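Local coordinates for ERPP protein (Borrelia burgdorferi, PDB 4BOB), which is an outer surface lipoprotein that probably binds the complement regulator factor H, consistent with a role in complement evasion, at residues T75-K80 and G95-S100; A130-F135 and E151-L156. All blocks are in the same frame, centred on the assembly; numbering follows the deposited sequence.

In the fold
Both interactions belong to one antiparallel sheet, with their centres about 16 Å apart on opposite sides of the chain's centre. Interaction 1 brings together strands 72-79 and 96-98, which lie at the two ends of the strand order. It is partly buried and rests mainly on side chains, apolar ones and two serines, with a single backbone bond across it. Interaction 2 lies within the sheet. It is a buried hairpin pairing of strands 131-139 and 149-155, held by a run of backbone bonds. Aromatic rings join the two. Phe-76 of strand 72-79 packs edge-to-face with Tyr-152, and CE2 of Phe-76 lies 4.1 Å from CZ of Phe-135.

Interaction 1: residues T75-K80 and G95-S100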
ATOM      1  N   THR A  75      -4.931   4.124  -9.746  1.00 15.14           N
ATOM      2  CA  THR A  75      -3.584   3.953  -9.152  1.00 14.40           C
ATOM      3  C   THR A  75      -3.459   4.472  -7.706  1.00 13.81           C
ATOM      4  O   THR A  75      -3.865   5.599  -7.362  1.00 14.04           O
ATOM      5  CB  THR A  75      -2.469   4.577 -10.054  1.00 14.18           C
ATOM      6  OG1 THR A  75      -2.213   3.695 -11.158  1.00 15.49           O
ATOM      7  CG2 THR A  75      -1.150   4.802  -9.281  1.00 13.20           C
ATOM      8  N   PHE A  76      -2.824   3.634  -6.896  1.00 13.25           N
ATOM      9  CA  PHE A  76      -2.734   3.802  -5.450  1.00 12.46           C
ATOM     10  C   PHE A  76      -1.388   4.452  -5.089  1.00 11.53           C
ATOM     11  O   PHE A  76      -1.351   5.573  -4.586  1.00 11.12           O
ATOM     12  CB  PHE A  76      -2.906   2.417  -4.802  1.00 11.70           C
ATOM     13  CG  PHE A  76      -2.915   2.439  -3.312  1.00 11.81           C
ATOM     14  CD1 PHE A  76      -3.884   3.169  -2.625  1.00 12.49           C
ATOM     15  CD2 PHE A  76      -1.968   1.732  -2.589  1.00 11.75           C
ATOM     16  CE1 PHE A  76      -3.914   3.187  -1.236  1.00 12.49           C
ATOM     17  CE2 PHE A  76      -1.989   1.743  -1.202  1.00 12.45           C
ATOM     18  CZ  PHE A  76      -2.971   2.466  -0.525  1.00 12.43           C
ATOM     19  N   PHE A  77      -0.291   3.748  -5.362  1.00 12.24           N
ATOM     20  CA  PHE A  77       1.057   4.335  -5.313  1.00 13.11           C
ATOM     21  C   PHE A  77       1.993   3.524  -6.200  1.00 14.76           C
ATOM     22  O   PHE A  77       1.753   2.334  -6.426  1.00 15.84           O
ATOM     23  CB  PHE A  77       1.639   4.401  -3.895  1.00 13.32           C
ATOM     24  CG  PHE A  77       2.013   3.051  -3.311  1.00 13.36           C
ATOM     25  CD1 PHE A  77       3.087   2.314  -3.810  1.00 12.88           C
ATOM     26  CD2 PHE A  77       1.304   2.530  -2.228  1.00 13.28           C
ATOM     27  CE1 PHE A  77       3.412   1.085  -3.247  1.00 12.89           C
ATOM     28  CE2 PHE A  77       1.639   1.309  -1.674  1.00 11.81           C
ATOM     29  CZ  PHE A  77       2.680   0.588  -2.184  1.00 11.85           C
ATOM     30  N   SER A  78       3.054   4.187  -6.662  1.00 15.12           N
ATOM     31  CA  SER A  78       4.074   3.608  -7.529  1.00 14.23           C
ATOM     32  C   SER A  78       5.480   4.036  -7.081  1.00 14.16           C
ATOM     33  O   SER A  78       5.646   4.937  -6.266  1.00 12.68           O
ATOM     34  CB  SER A  78       3.853   4.058  -8.968  1.00 15.64           C
ATOM     35  OG  SER A  78       4.183   5.443  -9.116  1.00 16.88           O
ATOM     36  N   LEU A  79       6.490   3.391  -7.654  1.00 15.52           N
ATOM     37  CA  LEU A  79       7.889   3.542  -7.225  1.00 14.31           C
ATOM     38  C   LEU A  79       8.777   2.947  -8.309  1.00 15.17           C
ATOM     39  O   LEU A  79       8.367   1.997  -8.964  1.00 13.66           O
ATOM     40  CB  LEU A  79       8.085   2.807  -5.913  1.00 13.84           C
ATOM     41  CG  LEU A  79       7.858   1.300  -6.046  1.00 14.25           C
ATOM     42  CD1 LEU A  79       9.200   0.575  -6.038  1.00 14.30           C
ATOM     43  CD2 LEU A  79       6.924   0.746  -4.968  1.00 14.42           C
ATOM     44  N   LYS A  80       9.976   3.492  -8.504  1.00 15.64           N
ATOM     45  CA  LYS A  80      10.872   3.012  -9.579  1.00 15.88           C
ATOM     46  C   LYS A  80      11.826   1.891  -9.113  1.00 14.53           C
ATOM     47  O   LYS A  80      11.834   1.546  -7.921  1.00 14.08           O
ATOM     48  CB  LYS A  80      11.682   4.173 -10.119  1.00 19.01           C
ATOM     49  CG  LYS A  80      10.878   5.403 -10.533  1.00 22.13           C
ATOM     50  CD  LYS A  80      11.635   6.639 -10.051  1.00 24.65           C
ATOM     51  CE  LYS A  80      11.192   7.930 -10.707  1.00 27.89           C
ATOM     52  NZ  LYS A  80      11.795   9.087  -9.975  1.00 30.15           N
ATOM     53  N   GLY A  95       9.437  -1.671   7.387  1.00 11.00           N
ATOM     54  CA  GLY A  95      10.529  -0.814   6.937  1.00 10.39           C
ATOM     55  C   GLY A  95      10.019   0.462   6.326  1.00 10.77           C
ATOM     56  O   GLY A  95       9.140   1.111   6.903  1.00 11.88           O
ATOM     57  N   SER A  96      10.594   0.832   5.177  1.00 10.33           N
ATOM     58  CA  SER A  96      10.163   2.027   4.444  1.00 10.25           C
ATOM     59  C   SER A  96      10.682   2.056   3.007  1.00  9.80           C
ATOM     60  O   SER A  96      11.713   1.458   2.709  1.00 10.57           O
ATOM     61  CB  SER A  96      10.576   3.308   5.193  1.00 10.65           C
ATOM     62  OG  SER A  96      11.623   4.014   4.529  1.00 13.81           O
ATOM     63  N   PHE A  97       9.945   2.749   2.131  1.00 10.26           N
ATOM     64  CA  PHE A  97      10.344   2.952   0.711  1.00 10.18           C
ATOM     65  C   PHE A  97       9.834   4.301   0.167  1.00 10.62           C
ATOM     66  O   PHE A  97       8.822   4.847   0.658  1.00 13.84           O
ATOM     67  CB  PHE A  97       9.870   1.786  -0.194  1.00  9.70           C
ATOM     68  CG  PHE A  97       8.388   1.512  -0.133  1.00 10.11           C
ATOM     69  CD1 PHE A  97       7.850   0.716   0.882  1.00 10.15           C
ATOM     70  CD2 PHE A  97       7.511   2.033  -1.112  1.00 10.06           C
ATOM     71  CE1 PHE A  97       6.469   0.466   0.929  1.00  9.93           C
ATOM     72  CE2 PHE A  97       6.140   1.780  -1.069  1.00  9.31           C
ATOM     73  CZ  PHE A  97       5.625   0.993  -0.052  1.00  9.34           C
ATOM     74  N   LYS A  98      10.537   4.843  -0.833  1.00  9.99           N
ATOM     75  CA  LYS A  98      10.113   6.067  -1.523  1.00  9.99           C
ATOM     76  C   LYS A  98       9.289   5.814  -2.806  1.00 10.20           C
ATOM     77  O   LYS A  98       9.787   5.266  -3.790  1.00 10.16           O
ATOM     78  CB  LYS A  98      11.328   6.933  -1.859  1.00 10.04           C
ATOM     79  CG  LYS A  98      10.960   8.306  -2.417  1.00 10.18           C
ATOM     80  CD  LYS A  98      12.018   8.867  -3.364  1.00 10.14           C
ATOM     81  CE  LYS A  98      13.302   9.272  -2.644  1.00 10.61           C
ATOM     82  NZ  LYS A  98      13.120  10.464  -1.730  1.00 10.83           N
ATOM     83  N   THR A  99       8.034   6.256  -2.790  1.00 10.69           N
ATOM     84  CA  THR A  99       7.133   6.168  -3.959  1.00 10.35           C
ATOM     85  C   THR A  99       7.498   7.181  -5.056  1.00 10.50           C
ATOM     86  O   THR A  99       7.960   8.271  -4.744  1.00 12.08           O
ATOM     87  CB  THR A  99       5.671   6.514  -3.576  1.00 10.07           C
ATOM     88  OG1 THR A  99       5.587   7.897  -3.192  1.00 10.04           O
ATOM     89  CG2 THR A  99       5.162   5.658  -2.442  1.00 10.13           C
ATOM     90  N   SER A 100       7.254   6.861  -6.329  1.00 10.30           N
ATOM     91  CA  SER A 100       7.317   7.897  -7.370  1.00 10.36           C
ATOM     92  C   SER A 100       6.149   8.826  -7.102  1.00 10.46           C
ATOM     93  O   SER A 100       6.342   9.990  -6.836  1.00 10.18           O
ATOM     94  CB  SER A 100       7.235   7.343  -8.814  1.00 10.70           C
ATOM     95  OG  SER A 100       6.079   6.535  -9.003  1.00 11.95           O
TER
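Phe-77 and Phe-97 carry the apolar part of this contact. The side chains cross at about a right angle. The CE1-CZ side of the Phe-77 ring meets the CE2-CZ side of Phe-97, with CE1 of Phe-77 3.6 Å from CE2 of Phe-97. The ring planes are inclined at 50° and the centroids are 5.4 Å apart, an oblique pairing. Leu-79 adds one methyl, its CD2 lying 4.1 Å from CD2 of Phe-97. From segment 95-100, Thr-99 holds CG2 anti to its carbonyl carbon and turns this methyl toward Phe-77, 4.0 Å from CB of that residue. The Thr-99 hydroxyl is used elsewhere, bonding to the carbonyl of Lys-118. Helix 84-93 covers the same group: Phe-87 packs edge-to-face with Phe-97 and also touches Leu-79.

The polar part centres on Ser-78 and Ser-100. Ser-100 N donates to Ser-78 O at 2.5 Å, and the bond is bent, with 132° at the hydrogen. The two serine hydroxyls are modelled too close together, so their relation is doubtful. On the outer side, Lys-80 brushes Ser-100 through its aliphatic chain, CE of Lys-80 lying 4.4 Å from CB of Ser-100.

The strands themselves do not pair regularly. The axes of strands 75-79 and 96-98 approach to 8.2 Å and run at 79° to each other. Contact between these two ends of the sheet's strand order therefore combines nondirectional apolar packing on the Phe-77 and Phe-97 side with close packing of Ser-78 against Ser-100, and one backbone bond beside it.

Interaction 2: residues A130-F135 and E151-L156; sequences AEHIAF and EYAIPL
Phe-135 lays its ring against the CB of Tyr-152, which sits over one ring face, 3.9 Å from the centroid. This is a CH-pi contact. A first torsion of 55° sets CG of Phe-135 between its backbone N and carbonyl carbon, which brings the ring over to that CB. The two rings are near parallel but slid apart, so they barely overlap. Tyr-152 OH bonds to Glu-108.

Backbone bonds pair the strands. Ile-133 N donates to Ile-154 O at 2.6 Å, and Ile-154 N to Ile-133 O at 2.8 Å. Tyr-152 N donates to Phe-135 O; the return bond is less certain. Ala-134 and Ala-153 lie between as a non-hydrogen-bonded pair.

At the other end, Pro-155 CA sits over a face of the His-132 imidazole, 3.9 Å from its centroid. His-132 ND1 donates to Ala-130 O at 2.6 Å, which ties the ring back to the loop before its strand. Buried Leu-156 packs CD1 on Ile-133 CG1 at 3.9 Å, and its N makes a nearly straight bond (176°) to Glu-131 O.

Only the Glu-131 carboxylate is loose, on the solvent side. Pro-155 is the N-cap residue of helix 156-162, so this antiparallel beta hairpin leads straight into the C-terminal helix.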
ATOM      1  N   ALA A 130      -4.008 -12.703  12.349  1.00 16.69           N
ATOM      2  CA  ALA A 130      -3.272 -12.645  11.071  1.00 16.08           C
ATOM      3  C   ALA A 130      -2.388 -11.411  10.979  1.00 16.09           C
ATOM      4  O   ALA A 130      -2.912 -10.283  10.944  1.00 14.32           O
ATOM      5  CB  ALA A 130      -4.247 -12.658   9.900  1.00 15.66           C
ATOM      6  N   GLU A 131      -1.066 -11.618  10.941  1.00 15.19           N
ATOM      7  CA  GLU A 131      -0.123 -10.501  10.863  1.00 15.22           C
ATOM      8  C   GLU A 131      -0.374  -9.794   9.546  1.00 14.75           C
ATOM      9  O   GLU A 131      -0.581 -10.464   8.527  1.00 14.04           O
ATOM     10  CB  GLU A 131       1.341 -10.955  10.925  1.00 15.84           C
ATOM     11  CG  GLU A 131       1.816 -11.488  12.270  1.00 16.87           C
ATOM     12  CD  GLU A 131       3.338 -11.608  12.338  1.00 18.32           C
ATOM     13  OE1 GLU A 131       3.931 -12.334  11.505  1.00 16.64           O
ATOM     14  OE2 GLU A 131       3.941 -10.957  13.231  1.00 19.18           O
ATOM     15  N   HIS A 132      -0.396  -8.456   9.583  1.00 14.38           N
ATOM     16  CA  HIS A 132      -0.510  -7.620   8.380  1.00 13.37           C
ATOM     17  C   HIS A 132       0.611  -6.632   8.324  1.00 12.90           C
ATOM     18  O   HIS A 132       1.181  -6.281   9.341  1.00 12.39           O
ATOM     19  CB  HIS A 132      -1.767  -6.767   8.410  1.00 13.04           C
ATOM     20  CG  HIS A 132      -3.038  -7.524   8.231  1.00 11.65           C
ATOM     21  ND1 HIS A 132      -3.507  -8.408   9.169  1.00 10.70           N
ATOM     22  CD2 HIS A 132      -3.979  -7.463   7.259  1.00 10.82           C
ATOM     23  CE1 HIS A 132      -4.664  -8.898   8.762  1.00 11.08           C
ATOM     24  NE2 HIS A 132      -4.976  -8.334   7.609  1.00 10.27           N
ATOM     25  N   ILE A 133       0.876  -6.145   7.121  1.00 13.36           N
ATOM     26  CA  ILE A 133       1.745  -4.996   6.905  1.00 13.77           C
ATOM     27  C   ILE A 133       0.848  -3.757   7.026  1.00 15.08           C
ATOM     28  O   ILE A 133      -0.115  -3.593   6.266  1.00 14.70           O
ATOM     29  CB  ILE A 133       2.426  -5.080   5.511  1.00 12.99           C
ATOM     30  CG1 ILE A 133       3.524  -6.160   5.485  1.00 12.59           C
ATOM     31  CG2 ILE A 133       3.000  -3.737   5.079  1.00 13.29           C
ATOM     32  CD1 ILE A 133       4.656  -5.965   6.481  1.00 12.79           C
ATOM     33  N   ALA A 134       1.142  -2.897   7.994  1.00 16.61           N
ATOM     34  CA  ALA A 134       0.343  -1.696   8.208  1.00 15.52           C
ATOM     35  C   ALA A 134       1.188  -0.459   7.931  1.00 16.10           C
ATOM     36  O   ALA A 134       2.367  -0.448   8.273  1.00 19.73           O
ATOM     37  CB  ALA A 134      -0.182  -1.665   9.634  1.00 14.86           C
ATOM     38  N   PHE A 135       0.590   0.569   7.324  1.00 15.06           N
ATOM     39  CA  PHE A 135       1.262   1.865   7.092  1.00 14.75           C
ATOM     40  C   PHE A 135       0.235   3.013   7.048  1.00 14.79           C
ATOM     41  O   PHE A 135      -0.940   2.802   6.723  1.00 14.94           O
ATOM     42  CB  PHE A 135       2.081   1.834   5.783  1.00 14.43           C
ATOM     43  CG  PHE A 135       1.261   1.444   4.574  1.00 14.12           C
ATOM     44  CD1 PHE A 135       1.021   0.114   4.281  1.00 13.06           C
ATOM     45  CD2 PHE A 135       0.691   2.406   3.759  1.00 14.70           C
ATOM     46  CE1 PHE A 135       0.248  -0.254   3.201  1.00 12.59           C
ATOM     47  CE2 PHE A 135      -0.097   2.036   2.677  1.00 14.00           C
ATOM     48  CZ  PHE A 135      -0.311   0.705   2.394  1.00 12.77           C
ATOM     49  N   GLU A 151      -5.025   5.118   7.482  1.00 18.98           N
ATOM     50  CA  GLU A 151      -4.244   3.969   7.971  1.00 18.17           C
ATOM     51  C   GLU A 151      -4.589   2.707   7.166  1.00 14.18           C
ATOM     52  O   GLU A 151      -5.752   2.485   6.813  1.00 12.35           O
ATOM     53  CB  GLU A 151      -4.485   3.786   9.476  1.00 20.45           C
ATOM     54  CG  GLU A 151      -3.478   2.875  10.203  1.00 22.77           C
ATOM     55  CD  GLU A 151      -3.011   3.404  11.561  1.00 25.09           C
ATOM     56  OE1 GLU A 151      -3.694   4.271  12.158  1.00 28.97           O
ATOM     57  OE2 GLU A 151      -1.941   2.954  12.035  1.00 23.29           O
ATOM     58  N   TYR A 152      -3.580   1.890   6.861  1.00 13.49           N
ATOM     59  CA  TYR A 152      -3.763   0.749   5.948  1.00 14.51           C
ATOM     60  C   TYR A 152      -3.048  -0.529   6.398  1.00 13.14           C
ATOM     61  O   TYR A 152      -2.028  -0.470   7.086  1.00 11.12           O
ATOM     62  CB  TYR A 152      -3.260   1.095   4.532  1.00 15.35           C
ATOM     63  CG  TYR A 152      -4.072   2.127   3.771  1.00 15.97           C
ATOM     64  CD1 TYR A 152      -5.263   1.769   3.108  1.00 16.78           C
ATOM     65  CD2 TYR A 152      -3.646   3.450   3.686  1.00 15.02           C
ATOM     66  CE1 TYR A 152      -6.000   2.706   2.401  1.00 15.46           C
ATOM     67  CE2 TYR A 152      -4.384   4.390   2.987  1.00 14.61           C
ATOM     68  CZ  TYR A 152      -5.557   4.014   2.345  1.00 15.17           C
ATOM     69  OH  TYR A 152      -6.298   4.937   1.637  1.00 14.59           O
ATOM     70  N   ALA A 153      -3.578  -1.671   5.936  1.00 13.34           N
ATOM     71  CA  ALA A 153      -3.183  -3.006   6.397  1.00 12.25           C
ATOM     72  C   ALA A 153      -3.425  -4.035   5.325  1.00 11.75           C
ATOM     73  O   ALA A 153      -4.564  -4.181   4.861  1.00  9.60           O
ATOM     74  CB  ALA A 153      -3.939  -3.406   7.672  1.00 12.07           C
ATOM     75  N   ILE A 154      -2.347  -4.749   4.970  1.00 11.93           N
ATOM     76  CA  ILE A 154      -2.350  -5.858   3.995  1.00 12.13           C
ATOM     77  C   ILE A 154      -1.790  -7.123   4.672  1.00 12.60           C
ATOM     78  O   ILE A 154      -0.811  -7.027   5.395  1.00 14.47           O
ATOM     79  CB  ILE A 154      -1.498  -5.466   2.768  1.00 11.85           C
ATOM     80  CG1 ILE A 154      -2.272  -4.498   1.887  1.00 11.69           C
ATOM     81  CG2 ILE A 154      -1.113  -6.675   1.920  1.00 12.29           C
ATOM     82  CD1 ILE A 154      -1.412  -3.833   0.834  1.00 12.24           C
ATOM     83  N   PRO A 155      -2.393  -8.312   4.450  1.00 13.59           N
ATOM     84  CA  PRO A 155      -1.886  -9.471   5.218  1.00 13.70           C
ATOM     85  C   PRO A 155      -0.473  -9.850   4.819  1.00 13.60           C
ATOM     86  O   PRO A 155      -0.129  -9.806   3.653  1.00 14.86           O
ATOM     87  CB  PRO A 155      -2.870 -10.589   4.866  1.00 13.65           C
ATOM     88  CG  PRO A 155      -3.325 -10.229   3.490  1.00 14.29           C
ATOM     89  CD  PRO A 155      -3.465  -8.723   3.524  1.00 13.92           C
ATOM     90  N   LEU A 156       0.344 -10.191   5.799  1.00 14.66           N
ATOM     91  CA  LEU A 156       1.766 -10.439   5.566  1.00 14.14           C
ATOM     92  C   LEU A 156       2.024 -11.701   4.719  1.00 13.72           C
ATOM     93  O   LEU A 156       2.730 -11.643   3.731  1.00 12.06           O
ATOM     94  CB  LEU A 156       2.504 -10.513   6.902  1.00 14.19           C
ATOM     95  CG  LEU A 156       3.999 -10.793   6.800  1.00 14.86           C
ATOM     96  CD1 LEU A 156       4.724  -9.853   5.831  1.00 14.91           C
ATOM     97  CD2 LEU A 156       4.626 -10.737   8.186  1.00 15.60           C
TER